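Putative modulator of DNA gyrase (Bacteroides thetaiotaomicron, PDB 1VPB) may act as a metallopeptidase of the PmbA/TldD (U62) family, though its own activity is not established. Local coordinates at residues Y247-D252 with I372-F377. Numbering follows the deposited sequence.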
loop_
_atom_site.group_PDB
_atom_site.type_symbol
_atom_site.label_atom_id
_atom_site.label_comp_id
_atom_site.label_asym_id
_atom_site.label_seq_id
_atom_site.Cartn_x
_atom_site.Cartn_y
_atom_site.Cartn_z
ATOM N N TYR A 247 -32.963 5.821 11.442
ATOM C CA TYR A 247 -33.255 6.773 10.369
ATOM C C TYR A 247 -33.366 6.004 9.074
ATOM O O TYR A 247 -32.758 4.960 8.919
ATOM C CB TYR A 247 -32.103 7.761 10.188
ATOM C CG TYR A 247 -31.886 8.756 11.318
ATOM C CD1 TYR A 247 -31.111 8.428 12.430
ATOM C CD2 TYR A 247 -32.409 10.045 11.238
ATOM C CE1 TYR A 247 -30.888 9.368 13.457
ATOM C CE2 TYR A 247 -32.187 10.966 12.241
ATOM C CZ TYR A 247 -31.425 10.630 13.344
ATOM O OH TYR A 247 -31.217 11.567 14.346
ATOM N N THR A 248 -34.071 6.572 8.108
ATOM C CA THR A 248 -33.932 6.138 6.717
ATOM C C THR A 248 -32.537 6.548 6.219
ATOM O O THR A 248 -32.161 7.715 6.356
ATOM C CB THR A 248 -34.945 6.841 5.846
ATOM O OG1 THR A 248 -36.278 6.568 6.318
ATOM C CG2 THR A 248 -34.889 6.337 4.400
ATOM N N MET A 249 -31.785 5.616 5.655
ATOM C CA MET A 249 -30.465 5.939 5.127
ATOM C C MET A 249 -30.497 6.043 3.608
ATOM O O MET A 249 -30.890 5.107 2.926
ATOM C CB MET A 249 -29.430 4.895 5.553
ATOM C CG MET A 249 -28.039 5.227 5.041
ATOM S SD MET A 249 -26.678 4.223 5.613
ATOM C CE MET A 249 -27.145 2.597 5.101
ATOM N N VAL A 250 -30.088 7.205 3.092
ATOM C CA VAL A 250 -29.898 7.381 1.655
ATOM C C VAL A 250 -28.375 7.414 1.383
ATOM O O VAL A 250 -27.622 8.055 2.113
ATOM C CB VAL A 250 -30.587 8.660 1.118
ATOM C CG1 VAL A 250 -30.442 8.735 -0.410
ATOM C CG2 VAL A 250 -32.067 8.672 1.505
ATOM N N VAL A 251 -27.936 6.700 0.358
ATOM C CA VAL A 251 -26.518 6.676 -0.025
ATOM C C VAL A 251 -26.338 7.042 -1.490
ATOM O O VAL A 251 -27.033 6.527 -2.356
ATOM C CB VAL A 251 -25.888 5.303 0.233
ATOM C CG1 VAL A 251 -24.347 5.394 0.098
ATOM C CG2 VAL A 251 -26.291 4.771 1.592
ATOM N N ASP A 252 -25.388 7.946 -1.758
ATOM C CA ASP A 252 -25.165 8.419 -3.130
ATOM C C ASP A 252 -24.378 7.422 -3.949
ATOM O O ASP A 252 -23.882 6.444 -3.403
ATOM C CB ASP A 252 -24.565 9.827 -3.136
ATOM C CG ASP A 252 -23.199 9.920 -2.491
ATOM O OD1 ASP A 252 -22.476 8.904 -2.413
ATOM O OD2 ASP A 252 -22.797 11.039 -2.046
ATOM N N ILE A 372 -31.012 10.256 6.895
ATOM C CA ILE A 372 -29.663 10.786 6.749
ATOM C C ILE A 372 -29.171 10.393 5.381
ATOM O O ILE A 372 -29.229 9.223 4.979
ATOM C CB ILE A 372 -28.743 10.211 7.855
ATOM C CG1 ILE A 372 -29.193 10.767 9.205
ATOM C CG2 ILE A 372 -27.255 10.513 7.546
ATOM C CD1 ILE A 372 -28.389 10.257 10.406
ATOM N N LEU A 373 -28.645 11.378 4.661
ATOM C CA LEU A 373 -27.986 11.128 3.405
ATOM C C LEU A 373 -26.516 10.929 3.735
ATOM O O LEU A 373 -25.902 11.791 4.353
ATOM C CB LEU A 373 -28.156 12.327 2.473
ATOM C CG LEU A 373 -27.225 12.277 1.248
ATOM C CD1 LEU A 373 -27.514 11.117 0.310
ATOM C CD2 LEU A 373 -27.286 13.615 0.515
ATOM N N VAL A 374 -25.962 9.797 3.328
ATOM C CA VAL A 374 -24.539 9.500 3.500
ATOM C C VAL A 374 -23.731 9.885 2.265
ATOM O O VAL A 374 -23.912 9.342 1.169
ATOM C CB VAL A 374 -24.337 8.004 3.840
ATOM C CG1 VAL A 374 -22.835 7.643 3.881
ATOM C CG2 VAL A 374 -25.005 7.725 5.176
ATOM N N THR A 375 -22.845 10.862 2.439
ATOM C CA THR A 375 -22.008 11.308 1.332
ATOM C C THR A 375 -20.575 10.857 1.487
ATOM O O THR A 375 -19.709 11.204 0.657
ATOM C CB THR A 375 -22.044 12.847 1.222
ATOM O OG1 THR A 375 -21.598 13.460 2.447
ATOM C CG2 THR A 375 -23.452 13.325 1.020
ATOM N N GLY A 376 -20.303 10.119 2.550
ATOM C CA GLY A 376 -18.963 9.600 2.723
ATOM C C GLY A 376 -18.845 8.725 3.941
ATOM O O GLY A 376 -19.631 8.840 4.879
ATOM N N PHE A 377 -17.866 7.837 3.906
ATOM C CA PHE A 377 -17.624 6.879 4.983
ATOM C C PHE A 377 -16.268 7.162 5.590
ATOM O O PHE A 377 -15.314 7.362 4.842
ATOM C CB PHE A 377 -17.635 5.455 4.422
ATOM C CG PHE A 377 -18.984 4.949 4.114
ATOM C CD1 PHE A 377 -19.817 4.527 5.153
ATOM C CD2 PHE A 377 -19.441 4.870 2.810
ATOM C CE1 PHE A 377 -21.071 4.078 4.895
ATOM C CE2 PHE A 377 -20.701 4.405 2.544
ATOM C CZ PHE A 377 -21.520 3.999 3.577
HETATM O O HOH W 1 -20.243 11.705 -1.866
#
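One face of the Tyr247 ring is covered by Ile372, whose CD1 sits 3.8 Å from the ring centroid, nearly on the ring normal, in a CH-pi contact. With Ile372 CG1 anti to the carbonyl carbon (chi1 -68°) and the chain extended beyond it, CD1 comes over the ring. On one face of the Phe377 ring lies Val374 CG1, from its own strand, offset toward the rim. Lys370 makes a cation-pi contact with the Tyr247 ring, and Tyr247 OH is hydrogen-bonded to Gln243 O. A serine at Tyr247 would probably leave Ile372 CD1 without its aromatic cover and Lys370 without its cation-pi partner. The two segments are neighbouring parallel strands of the mixed sheet in the C-terminal domain. Ile372 N donates to Thr248 O, and Val250 N to Ile372 O. Val374 N donates to Val250 O at 2.7 Å, nearly straight (175°). Met249 SD touches Val374 CG2 at 3.9 Å. On the other face, Val250 CG1 meets Leu373 CD1 at 3.8 Å. Helix 256-265 covers the Met249 face and helix 361-366 the Val250 face. Past the last bridge, one water donates to both Asp252 OD2 and Thr375 O, each at 2.6 Å, while Asp252 OD1 is hydrogen-bonded to Asn255 ND2.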